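Local coordinates for RsfP (Uncultured bacterium, PDB 4GLJ), which probably cleaves methylthioadenosine with phosphate to release adenine and 5-methylthioribose 1-phosphate, and binds rhodamine B in the crystal, at residues L106-M111 and T221-W226; V137-P142 and E203-R208; A169-I174 and A193-M198; S211-T216 and S267-A272. All coordinates share one frame; numbering follows the deposited sequence. Where two conformers were deposited one is given.

Contact 1 of 4, residues L106-M111 and T221-W226; sequences LKPLDM and TDFDCW. With RHB (N-[9-(2-carboxyphenyl)-6-(diethylamino)-3H-xanthen-3-ylidene]-N-ethylethanaminium), chain C.
F223 and P108 meet where two loops of the phosphorylase fold come together beside a bound rhodamine B. Residues 106-111 make a type II beta turn from K107 to D110, just ahead of strand 111-119. Residues 221-226 carry the chain out of strand 213-221.

The F223 side chain leaves the backbone with CB alongside the other loop. Its CG stands anti to the carbonyl carbon (chi1 -66°), which turns the ring in towards the turn. CE1 is 3.7 Å from P108 CD, which sits over one face of the ring, 4.1 Å from its centroid, a CH-pi contact. On the other side of the ring CD2, CE2 and CZ are the atoms nearest L106 O. CE2 comes closest, 3.1 Å from L106 O, which approaches the ring obliquely. CZ, at the tip, also reaches K107 CG at 3.9 Å. H227 stacks on the same ring.

P108 also packs on D222. Its CG lies 3.6 Å from D222 CA. D222 OD1 accepts from the amide of the next residue, F223 N.

T221, D222, F223, D224 and C225 all belong to the rhodamine B pocket. D110 N closes the turn on K107 O. The D110 carboxylate also bonds to Q164 and H166. D110 OD2 accepts from K107 N at 2.9 Å, met from above the carboxylate plane.

Contact 2 of 4, residues V137-P142 and E203-R208; sequences VSMADP and EAKLAR
R208 reaches out from helix 200-209 to the backbone oxygens of loop 137-142. R208 NH2 donates to D141 O at 2.8 Å. The bond lies in the carbonyl plane and close to the guanidinium plane, with an angle of 156° at the hydrogen. R208 NH1 adds weak bonds to the same D141 O and to S138 O. Two guanidinium nitrogens therefore share one carbonyl oxygen at the edge of the group. The arginine chain bends at chi2 (56°) and chi3 (53°), which curls its end round to this loop. A leucine here would probably leave D141 O and S138 O without their arginine donors and let the loop shift against the helix.

Two waters bridge the rest. Water 1 accepts from D141 N, bonds to S138 OG, and takes a weak bond from R208 NH1. Water 2 donates to P142 O and to A204 O, the latter at 2.7 Å, so it links the loop to the helix backbone.

The contact sets a loop of the phosphorylase fold against the helix that follows strand 195-197. A third subunit covers the loop, and its R182 forms a salt bridge with D141.

Apolar contacts complete the interface. M139 slides past R208 in the opposite direction, its SD 3.6 Å from R208 CB. Bends at chi2 and chi3 of the methionine bring its CE to 3.5 Å from A204 O and 4.1 Å from K205 CG. The V137 side chain crosses R208 obliquely, its CG2 3.9 Å from R208 CG.

Contact 3 of 4, residues A169-I174 and A193-M198; sequences ATYVCI and ADIIGM. With RHB (N-[9-(2-carboxyphenyl)-6-(diethylamino)-3H-xanthen-3-ylidene]-N-ethylethanaminium), chain C.
T170 O is gripped by two backbone donors. D194 N bonds to it at 2.8 Å in the carbonyl plane, and I195 N adds a weak bond. T170 N is held in turn by D194 OD1, which uses its anti lone pair at 2.8 Å. D194 thus meets both polar backbone atoms of T170.

Further along, V172 N bonds to I195 O, G197 N to V172 O, and I174 N to G197 O. These are parallel strand bonds. The two strands, with helix 182-190 between them in the chain, form a beta-alpha-beta unit.

Y171 and I195 share one sheet face. Y171 CG is anti to the backbone N (chi1 177°), which carries the ring along the sheet and over G197. G197 N lies over one ring face, and Y171 OH is 3.4 Å from G197 CA. The hydroxyl is hydrogen-bonded to the backbone N of T199 and of N200. The I195 side chain crosses the tyrosine at about a right angle, its CD1 3.9 Å from Y171 CD2. Putting an alanine in place of Y171 would probably uncover G197 and leave the T199 and N200 amides without this hydroxyl.

On the other face V172 and I196 lie side by side. I196 CD1 meets I174 CG2 at 3.7 Å. I196 and M198 also line the rhodamine B pocket, where I196 CG1 is 3.6 Å from RHB C24.

Contact 4 of 4, residues S211-T216 and S267-A272; sequences SIAYAT and SIAHTA
S211 lies against A269 and H270 where the chain leaves helix 200-209. S211 has positive phi (55°) and is the C-prime residue of the Schellman motif that ends this helix. The turn brings S211 CA to 3.0 Å from A269 O, a CA-H...O contact. Its CB also lies near that oxygen, at 3.4 Å.

The 267-272 side folds into a short 3-10 segment, 268-270. S267 OG is anti to its own amide nitrogen (chi1 -178°). In this position it accepts from A269 N at 3.1 Å and makes an ST turn. The same oxygen lies 3.3 Å from A213 CB.

H270 CB points away from 211-216, and chi1 (-67°) sets CG beside the backbone N, with S267 CB over one ring face. S211 O sits at the ring edge, in plane, 3.5 Å from H270 CD2. H270 NE2 bonds to R91 O, and Y92 meets the ring edge-to-face. A269 CB points to 211-216 and lies 3.6 Å from I212 O.

The polar bonds here stay within each segment or go to third parties. Between 211-216 and 267-272 the join therefore rests on close packing of small side chains and the H270 ring, with one CA-H...O contact from S211 CA to A269 O.

In the fold
Contact 3 lies in the sheet and is buried, held by regular backbone bonds between strands. Contact 2 is buried too, but there a helix meets a loop through an arginine, two waters and a methionine. Contacts 1 and 4 are only partly buried. They join the ends of strand 213-221, and the turns next to them, to loops, mostly by packing. Their centres are 28 Å apart. Contacts 1 and 3 touch through L106 and D194, and both line the same rhodamine B site. Contacts 2 and 4 touch because strand 213-221 follows helix 200-209: A207 O meets I212 N near the helix end, and E203 OE1, nearer its start, meets Y214 OH, both probable hydrogen bonds.

Contact 1 of 4, residues L106-M111 and T221-W226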
# COMPACT_ATOMS: atom_id res chain seq x y z
N LEU A 106 -9.52 -15.25 21.18
CA LEU A 106 -9.31 -13.86 21.68
C LEU A 106 -10.65 -13.14 21.70
O LEU A 106 -11.19 -12.71 20.63
CB LEU A 106 -8.31 -13.10 20.81
CG LEU A 106 -7.05 -13.90 20.52
CD1 LEU A 106 -6.17 -13.18 19.52
CD2 LEU A 106 -6.27 -14.13 21.79
N LYS A 107 -11.21 -13.00 22.91
CA LYS A 107 -12.58 -12.48 23.10
C LYS A 107 -12.63 -11.01 23.53
O LYS A 107 -11.67 -10.49 24.16
CB LYS A 107 -13.33 -13.34 24.17
CG LYS A 107 -13.71 -14.68 23.59
CD LYS A 107 -13.78 -15.74 24.68
CE LYS A 107 -14.38 -17.03 24.14
NZ LYS A 107 -13.77 -17.54 22.87
N PRO A 108 -13.75 -10.32 23.24
CA PRO A 108 -13.92 -8.94 23.77
C PRO A 108 -13.66 -8.85 25.28
O PRO A 108 -14.10 -9.72 26.04
CB PRO A 108 -15.36 -8.60 23.44
CG PRO A 108 -15.59 -9.40 22.16
CD PRO A 108 -14.85 -10.70 22.33
N LEU A 109 -12.96 -7.80 25.68
CA LEU A 109 -12.45 -7.58 27.03
C LEU A 109 -11.18 -8.38 27.38
O LEU A 109 -10.58 -8.15 28.43
CB LEU A 109 -13.52 -7.82 28.12
CG LEU A 109 -14.87 -7.14 27.99
CD1 LEU A 109 -15.57 -7.49 29.29
CD2 LEU A 109 -14.82 -5.65 27.79
N ASP A 110 -10.74 -9.29 26.51
CA ASP A 110 -9.42 -9.85 26.71
C ASP A 110 -8.40 -8.78 26.36
O ASP A 110 -8.68 -7.79 25.58
CB ASP A 110 -9.16 -11.04 25.82
CG ASP A 110 -9.89 -12.31 26.25
OD1 ASP A 110 -10.52 -12.35 27.35
OD2 ASP A 110 -9.84 -13.27 25.41
N MET A 111 -7.20 -8.96 26.91
CA MET A 111 -6.02 -8.23 26.39
C MET A 111 -5.06 -9.17 25.72
O MET A 111 -5.07 -10.38 25.98
CB MET A 111 -5.34 -7.44 27.50
CG MET A 111 -6.37 -6.65 28.34
SD MET A 111 -5.53 -5.54 29.49
CE MET A 111 -6.90 -4.91 30.47
N THR A 221 -11.76 -5.31 21.52
CA THR A 221 -13.03 -4.63 21.65
C THR A 221 -14.14 -5.36 20.92
O THR A 221 -15.34 -5.13 21.18
CB THR A 221 -13.00 -3.17 21.18
OG1 THR A 221 -12.38 -3.10 19.90
CG2 THR A 221 -12.24 -2.30 22.19
N ASP A 222 -13.78 -6.28 20.05
CA ASP A 222 -14.81 -7.11 19.44
C ASP A 222 -14.13 -8.03 18.41
O ASP A 222 -12.94 -7.95 18.21
CB ASP A 222 -15.96 -6.25 18.82
CG ASP A 222 -17.30 -7.05 18.64
OD1 ASP A 222 -17.31 -8.29 18.90
OD2 ASP A 222 -18.34 -6.45 18.23
N PHE A 223 -14.89 -8.96 17.87
CA PHE A 223 -14.40 -9.73 16.76
C PHE A 223 -14.38 -8.67 15.68
O PHE A 223 -15.16 -7.69 15.72
CB PHE A 223 -15.20 -11.03 16.59
CG PHE A 223 -15.03 -12.00 17.75
CD1 PHE A 223 -16.09 -12.23 18.67
CD2 PHE A 223 -13.80 -12.70 17.93
CE1 PHE A 223 -15.92 -13.12 19.74
CE2 PHE A 223 -13.63 -13.59 18.99
CZ PHE A 223 -14.69 -13.81 19.88
N ASP A 224 -13.48 -8.85 14.73
CA ASP A 224 -13.52 -8.07 13.53
C ASP A 224 -14.84 -8.60 12.99
O ASP A 224 -15.51 -9.42 13.63
CB ASP A 224 -12.27 -8.30 12.70
CG ASP A 224 -12.05 -7.19 11.72
OD1 ASP A 224 -12.51 -6.03 11.91
OD2 ASP A 224 -11.52 -7.48 10.65
N CYS A 225 -15.22 -8.06 11.83
CA CYS A 225 -16.41 -8.42 11.03
C CYS A 225 -16.58 -9.90 10.60
O CYS A 225 -17.65 -10.27 10.12
CB CYS A 225 -16.33 -7.55 9.78
SG CYS A 225 -14.99 -8.00 8.64
N TRP A 226 -15.54 -10.73 10.74
CA TRP A 226 -15.64 -12.17 10.42
C TRP A 226 -16.68 -12.88 11.27
O TRP A 226 -16.86 -14.09 11.17
CB TRP A 226 -14.25 -12.83 10.37
CG TRP A 226 -13.67 -13.15 11.73
CD1 TRP A 226 -13.10 -12.26 12.65
CD2 TRP A 226 -13.59 -14.47 12.39
NE1 TRP A 226 -12.70 -12.93 13.79
CE2 TRP A 226 -12.96 -14.24 13.70
CE3 TRP A 226 -13.97 -15.76 12.03
CZ2 TRP A 226 -12.73 -15.27 14.59
CZ3 TRP A 226 -13.74 -16.80 12.94
CH2 TRP A 226 -13.13 -16.56 14.18
O2 RHB C . -16.29 -4.21 17.55
C26 RHB C . -16.91 -3.39 18.27
C19 RHB C . -16.31 -2.02 18.36
C14 RHB C . -15.34 -1.68 17.45
C15 RHB C . -14.76 -0.41 17.50
C16 RHB C . -15.11 0.51 18.48
C17 RHB C . -16.08 0.17 19.41
C18 RHB C . -16.66 -1.10 19.35
C9 RHB C . -14.96 -2.61 16.37
C8 RHB C . -15.99 -3.40 15.67
C13 RHB C . -17.30 -3.28 16.11
C12 RHB C . -18.30 -4.02 15.50
C11 RHB C . -18.01 -4.88 14.45
N1 RHB C . -19.11 -5.59 13.89
C35 RHB C . -20.15 -4.65 13.42
C36 RHB C . -21.34 -4.61 14.36
C22 RHB C . -18.73 -6.49 12.78
C23 RHB C . -19.75 -6.41 11.65
C10 RHB C . -16.67 -5.00 14.01
C7 RHB C . -15.64 -4.25 14.61
O1 RHB C . -14.29 -4.35 14.22
C1 RHB C . -13.27 -3.61 14.83
C2 RHB C . -13.56 -2.73 15.89
C6 RHB C . -11.93 -3.70 14.42
C5 RHB C . -10.98 -2.91 15.10
C4 RHB C . -11.28 -2.07 16.15
C3 RHB C . -12.59 -1.97 16.55
N2 RHB C . -9.66 -2.90 14.69
C24 RHB C . -9.82 -3.05 13.26
C25 RHB C . -8.98 -1.99 12.63
C33 RHB C . -9.21 -1.51 14.79
C34 RHB C . -9.14 -1.05 16.24
O3 RHB C . -17.95 -3.72 18.91

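Contact 2 of 4, residues V137-P142 and E203-R208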
# COMPACT_ATOMS: atom_id res chain seq x y z
N VAL A 137 16.85 0.40 10.11
CA VAL A 137 16.78 -0.38 11.40
C VAL A 137 16.12 -1.74 11.14
O VAL A 137 15.31 -1.90 10.23
CB VAL A 137 16.05 0.40 12.51
CG1 VAL A 137 16.80 1.70 12.79
CG2 VAL A 137 14.60 0.72 12.13
N SER A 138 16.48 -2.74 11.89
CA SER A 138 15.79 -4.03 11.82
C SER A 138 14.50 -3.98 12.63
O SER A 138 14.48 -3.53 13.75
CB SER A 138 16.71 -5.09 12.39
OG SER A 138 15.95 -6.15 12.90
N MET A 139 13.40 -4.45 12.07
CA MET A 139 12.14 -4.55 12.80
C MET A 139 11.82 -6.03 12.99
O MET A 139 10.66 -6.35 13.24
CB MET A 139 11.03 -3.92 11.98
CG MET A 139 11.16 -2.39 11.88
SD MET A 139 11.11 -1.58 13.48
CE MET A 139 9.46 -1.92 14.19
N ALA A 140 12.83 -6.90 12.94
CA ALA A 140 12.62 -8.37 13.02
C ALA A 140 11.75 -8.70 14.25
O ALA A 140 10.75 -9.49 14.16
CB ALA A 140 13.94 -9.15 13.10
N ASP A 141 12.13 -8.12 15.39
CA ASP A 141 11.31 -8.22 16.59
C ASP A 141 10.70 -6.82 16.87
O ASP A 141 11.40 -5.93 17.45
CB ASP A 141 12.12 -8.82 17.78
CG ASP A 141 12.70 -10.17 17.45
OD1 ASP A 141 11.92 -11.12 17.27
OD2 ASP A 141 13.93 -10.27 17.26
N PRO A 142 9.46 -6.58 16.39
CA PRO A 142 9.15 -5.17 16.36
C PRO A 142 8.62 -4.59 17.69
O PRO A 142 8.39 -3.38 17.72
CB PRO A 142 8.01 -5.08 15.29
CG PRO A 142 7.32 -6.42 15.50
CD PRO A 142 8.48 -7.39 15.60
N GLU A 203 4.01 3.79 14.19
CA GLU A 203 4.48 4.14 15.58
C GLU A 203 5.59 3.20 16.04
O GLU A 203 6.62 3.70 16.53
CB GLU A 203 3.30 4.09 16.53
CG GLU A 203 3.32 5.02 17.70
CD GLU A 203 2.02 4.94 18.48
OE1 GLU A 203 1.83 3.90 19.19
OE2 GLU A 203 1.13 5.84 18.33
N ALA A 204 5.44 1.88 15.79
CA ALA A 204 6.50 0.94 16.23
C ALA A 204 7.84 1.14 15.47
O ALA A 204 8.94 0.99 16.06
CB ALA A 204 6.07 -0.54 16.13
N LYS A 205 7.75 1.40 14.15
CA LYS A 205 8.94 1.67 13.32
C LYS A 205 9.68 2.95 13.83
O LYS A 205 10.91 3.01 13.89
CB LYS A 205 8.49 1.86 11.83
CG LYS A 205 8.08 0.52 11.19
CD LYS A 205 7.60 0.77 9.74
CE LYS A 205 7.49 -0.63 9.10
NZ LYS A 205 6.77 -0.62 7.77
N LEU A 206 8.93 4.01 14.00
CA LEU A 206 9.47 5.30 14.43
C LEU A 206 10.11 5.20 15.83
O LEU A 206 11.19 5.76 16.05
CB LEU A 206 8.36 6.37 14.38
CG LEU A 206 7.88 6.60 12.90
CD1 LEU A 206 6.56 7.39 12.85
CD2 LEU A 206 8.96 7.31 12.06
N ALA A 207 9.46 4.49 16.73
CA ALA A 207 10.00 4.29 18.10
C ALA A 207 11.33 3.55 17.96
O ALA A 207 12.33 3.89 18.65
CB ALA A 207 8.99 3.45 18.94
N ARG A 208 11.40 2.54 17.07
CA ARG A 208 12.65 1.80 16.89
C ARG A 208 13.76 2.73 16.35
O ARG A 208 14.91 2.71 16.83
CB ARG A 208 12.44 0.61 15.96
CG ARG A 208 13.64 -0.33 15.80
CD ARG A 208 14.23 -0.94 17.09
NE ARG A 208 13.16 -1.60 17.88
CZ ARG A 208 12.82 -2.88 17.72
NH1 ARG A 208 13.49 -3.65 16.83
NH2 ARG A 208 11.89 -3.44 18.51
O HOH W 1 14.31 -6.32 15.62
O HOH W 2 9.39 -0.77 18.00

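Contact 3 of 4, residues A169-I174 and A193-M198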
# COMPACT_ATOMS: atom_id res chain seq x y z
N ALA A 169 1.18 -12.96 19.97
CA ALA A 169 0.20 -12.78 18.88
C ALA A 169 0.77 -11.82 17.81
O ALA A 169 1.75 -11.06 18.06
CB ALA A 169 -1.08 -12.16 19.48
N THR A 170 0.19 -11.90 16.61
CA THR A 170 0.57 -11.00 15.51
C THR A 170 -0.51 -9.94 15.27
O THR A 170 -1.68 -10.31 15.07
CB THR A 170 0.80 -11.78 14.22
OG1 THR A 170 1.94 -12.60 14.44
CG2 THR A 170 1.10 -10.81 13.07
N TYR A 171 -0.12 -8.64 15.31
CA TYR A 171 -1.01 -7.47 15.11
C TYR A 171 -0.88 -7.06 13.66
O TYR A 171 0.20 -6.73 13.19
CB TYR A 171 -0.52 -6.31 16.00
CG TYR A 171 -1.22 -4.94 15.94
CD1 TYR A 171 -1.14 -4.08 14.79
CD2 TYR A 171 -1.88 -4.43 17.07
CE1 TYR A 171 -1.73 -2.78 14.79
CE2 TYR A 171 -2.44 -3.12 17.06
CZ TYR A 171 -2.38 -2.32 15.92
OH TYR A 171 -2.95 -1.02 16.03
N VAL A 172 -2.01 -7.05 12.92
CA VAL A 172 -1.91 -6.53 11.55
C VAL A 172 -2.47 -5.10 11.63
O VAL A 172 -3.55 -4.88 12.15
CB VAL A 172 -2.66 -7.41 10.50
CG1 VAL A 172 -4.12 -7.56 10.88
CG2 VAL A 172 -2.61 -6.70 9.13
N CYS A 173 -1.74 -4.13 11.04
CA CYS A 173 -2.12 -2.75 11.09
C CYS A 173 -2.61 -2.37 9.71
O CYS A 173 -1.85 -2.45 8.78
CB CYS A 173 -0.93 -1.87 11.40
SG CYS A 173 -1.49 -0.20 11.97
N ILE A 174 -3.84 -1.84 9.64
CA ILE A 174 -4.39 -1.44 8.35
C ILE A 174 -4.54 0.06 8.35
O ILE A 174 -4.45 0.75 9.42
CB ILE A 174 -5.76 -2.15 8.08
CG1 ILE A 174 -6.83 -1.70 9.11
CG2 ILE A 174 -5.58 -3.69 7.98
CD1 ILE A 174 -8.27 -2.04 8.64
N ALA A 193 -2.43 -13.60 11.22
CA ALA A 193 -2.55 -12.50 12.12
C ALA A 193 -3.65 -12.86 13.16
O ALA A 193 -4.60 -13.56 12.82
CB ALA A 193 -2.95 -11.25 11.35
N ASP A 194 -3.59 -12.25 14.36
CA ASP A 194 -4.47 -12.61 15.48
C ASP A 194 -5.40 -11.46 15.89
O ASP A 194 -6.51 -11.71 16.35
CB ASP A 194 -3.58 -12.99 16.67
CG ASP A 194 -2.74 -14.24 16.36
OD1 ASP A 194 -1.48 -14.16 16.39
OD2 ASP A 194 -3.36 -15.30 16.03
N ILE A 195 -4.91 -10.24 15.74
CA ILE A 195 -5.63 -9.02 16.08
C ILE A 195 -5.33 -7.97 14.98
O ILE A 195 -4.30 -8.04 14.32
CB ILE A 195 -5.24 -8.50 17.47
CG1 ILE A 195 -3.73 -8.16 17.55
CG2 ILE A 195 -5.67 -9.53 18.55
CD1 ILE A 195 -3.22 -7.59 18.88
N ILE A 196 -6.24 -7.01 14.86
CA ILE A 196 -6.23 -5.98 13.88
C ILE A 196 -6.41 -4.62 14.50
O ILE A 196 -7.38 -4.36 15.28
CB ILE A 196 -7.28 -6.26 12.75
CG1 ILE A 196 -7.29 -5.10 11.70
CG2 ILE A 196 -8.68 -6.50 13.31
CD1 ILE A 196 -7.69 -5.64 10.34
N GLY A 197 -5.54 -3.70 14.12
CA GLY A 197 -5.71 -2.33 14.62
C GLY A 197 -5.29 -1.36 13.49
O GLY A 197 -5.03 -1.80 12.38
N MET A 198 -5.30 -0.04 13.77
CA MET A 198 -5.04 0.96 12.69
C MET A 198 -3.90 1.88 13.04
O MET A 198 -3.60 2.81 12.26
CB MET A 198 -6.32 1.77 12.43
CG MET A 198 -7.51 0.88 12.01
SD MET A 198 -8.93 1.90 11.59
CE MET A 198 -10.09 0.61 11.19
O2 RHB C . -16.29 -4.21 17.55
C26 RHB C . -16.91 -3.39 18.27
C19 RHB C . -16.31 -2.02 18.36
C14 RHB C . -15.34 -1.68 17.45
C15 RHB C . -14.76 -0.41 17.50
C16 RHB C . -15.11 0.51 18.48
C17 RHB C . -16.08 0.17 19.41
C18 RHB C . -16.66 -1.10 19.35
C9 RHB C . -14.96 -2.61 16.37
C8 RHB C . -15.99 -3.40 15.67
C13 RHB C . -17.30 -3.28 16.11
C12 RHB C . -18.30 -4.02 15.50
C11 RHB C . -18.01 -4.88 14.45
N1 RHB C . -19.11 -5.59 13.89
C35 RHB C . -20.15 -4.65 13.42
C36 RHB C . -21.34 -4.61 14.36
C22 RHB C . -18.73 -6.49 12.78
C23 RHB C . -19.75 -6.41 11.65
C10 RHB C . -16.67 -5.00 14.01
C7 RHB C . -15.64 -4.25 14.61
O1 RHB C . -14.29 -4.35 14.22
C1 RHB C . -13.27 -3.61 14.83
C2 RHB C . -13.56 -2.73 15.89
C6 RHB C . -11.93 -3.70 14.42
C5 RHB C . -10.98 -2.91 15.10
C4 RHB C . -11.28 -2.07 16.15
C3 RHB C . -12.59 -1.97 16.55
N2 RHB C . -9.66 -2.90 14.69
C24 RHB C . -9.82 -3.05 13.26
C25 RHB C . -8.98 -1.99 12.63
C33 RHB C . -9.21 -1.51 14.79
C34 RHB C . -9.14 -1.05 16.24
O3 RHB C . -17.95 -3.72 18.91

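Contact 4 of 4, residues S211-T216 and S267-A272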
# COMPACT_ATOMS: atom_id res chain seq x y z
N SER A 211 15.38 4.80 18.82
CA SER A 211 16.04 3.99 19.88
C SER A 211 15.21 3.91 21.19
O SER A 211 15.77 3.93 22.28
CB SER A 211 17.46 4.57 20.14
OG SER A 211 18.26 4.49 18.96
N ILE A 212 13.89 3.79 21.08
CA ILE A 212 13.02 3.69 22.25
C ILE A 212 12.35 2.32 22.27
O ILE A 212 11.81 1.90 21.25
CB ILE A 212 11.91 4.75 22.22
CG1 ILE A 212 12.46 6.16 22.18
CG2 ILE A 212 10.93 4.56 23.40
CD1 ILE A 212 11.43 7.28 21.89
N ALA A 213 12.38 1.64 23.40
CA ALA A 213 11.80 0.33 23.52
C ALA A 213 10.31 0.51 23.51
O ALA A 213 9.78 1.41 24.14
CB ALA A 213 12.29 -0.36 24.82
N TYR A 214 9.62 -0.32 22.76
CA TYR A 214 8.23 -0.05 22.46
C TYR A 214 7.54 -1.39 22.43
O TYR A 214 7.99 -2.34 21.77
CB TYR A 214 8.08 0.62 21.09
CG TYR A 214 6.63 0.85 20.58
CD1 TYR A 214 5.91 -0.23 19.98
CD2 TYR A 214 6.06 2.10 20.62
CE1 TYR A 214 4.62 -0.06 19.51
CE2 TYR A 214 4.75 2.31 20.17
CZ TYR A 214 4.04 1.22 19.60
OH TYR A 214 2.77 1.45 19.07
N ALA A 215 6.43 -1.47 23.19
CA ALA A 215 5.57 -2.67 23.13
C ALA A 215 4.10 -2.27 23.26
O ALA A 215 3.77 -1.13 23.63
CB ALA A 215 5.97 -3.76 24.13
N THR A 216 3.20 -3.22 22.99
CA THR A 216 1.77 -2.85 22.84
C THR A 216 0.95 -3.66 23.85
O THR A 216 1.16 -4.85 24.00
CB THR A 216 1.29 -3.18 21.41
OG1 THR A 216 1.97 -2.26 20.49
CG2 THR A 216 -0.24 -2.92 21.27
N SER A 267 17.17 -2.97 26.51
CA SER A 267 16.44 -3.24 25.29
C SER A 267 17.38 -3.18 24.07
O SER A 267 18.19 -2.27 23.93
CB SER A 267 15.29 -2.23 25.12
OG SER A 267 14.54 -2.54 23.93
N ILE A 268 17.23 -4.12 23.14
CA ILE A 268 17.93 -4.00 21.89
C ILE A 268 17.54 -2.70 21.16
O ILE A 268 18.36 -2.17 20.42
CB ILE A 268 17.88 -5.29 21.01
CG1 ILE A 268 16.45 -5.75 20.61
CG2 ILE A 268 18.56 -6.47 21.73
CD1 ILE A 268 15.23 -4.84 20.77
N ALA A 269 16.35 -2.12 21.44
CA ALA A 269 15.94 -0.86 20.77
C ALA A 269 16.91 0.28 21.10
O ALA A 269 17.07 1.23 20.30
CB ALA A 269 14.50 -0.46 21.11
N HIS A 270 17.53 0.19 22.25
CA HIS A 270 18.35 1.24 22.78
C HIS A 270 19.56 1.55 21.96
O HIS A 270 20.07 2.65 22.02
CB HIS A 270 18.65 1.01 24.24
CG HIS A 270 17.44 1.11 25.13
ND1 HIS A 270 17.34 0.48 26.27
CD2 HIS A 270 16.26 1.81 24.97
CE1 HIS A 270 16.17 0.75 26.83
NE2 HIS A 270 15.51 1.56 26.03
N THR A 271 20.04 0.60 21.19
CA THR A 271 21.14 0.80 20.31
C THR A 271 20.74 0.55 18.85
O THR A 271 21.64 0.32 18.02
CB THR A 271 22.30 -0.15 20.70
OG1 THR A 271 21.77 -1.47 20.91
CG2 THR A 271 22.98 0.28 22.07
N ALA A 272 19.43 0.62 18.51
CA ALA A 272 18.99 0.24 17.16
C ALA A 272 19.56 1.12 16.04
O ALA A 272 19.77 0.63 14.96
CB ALA A 272 17.46 0.24 17.05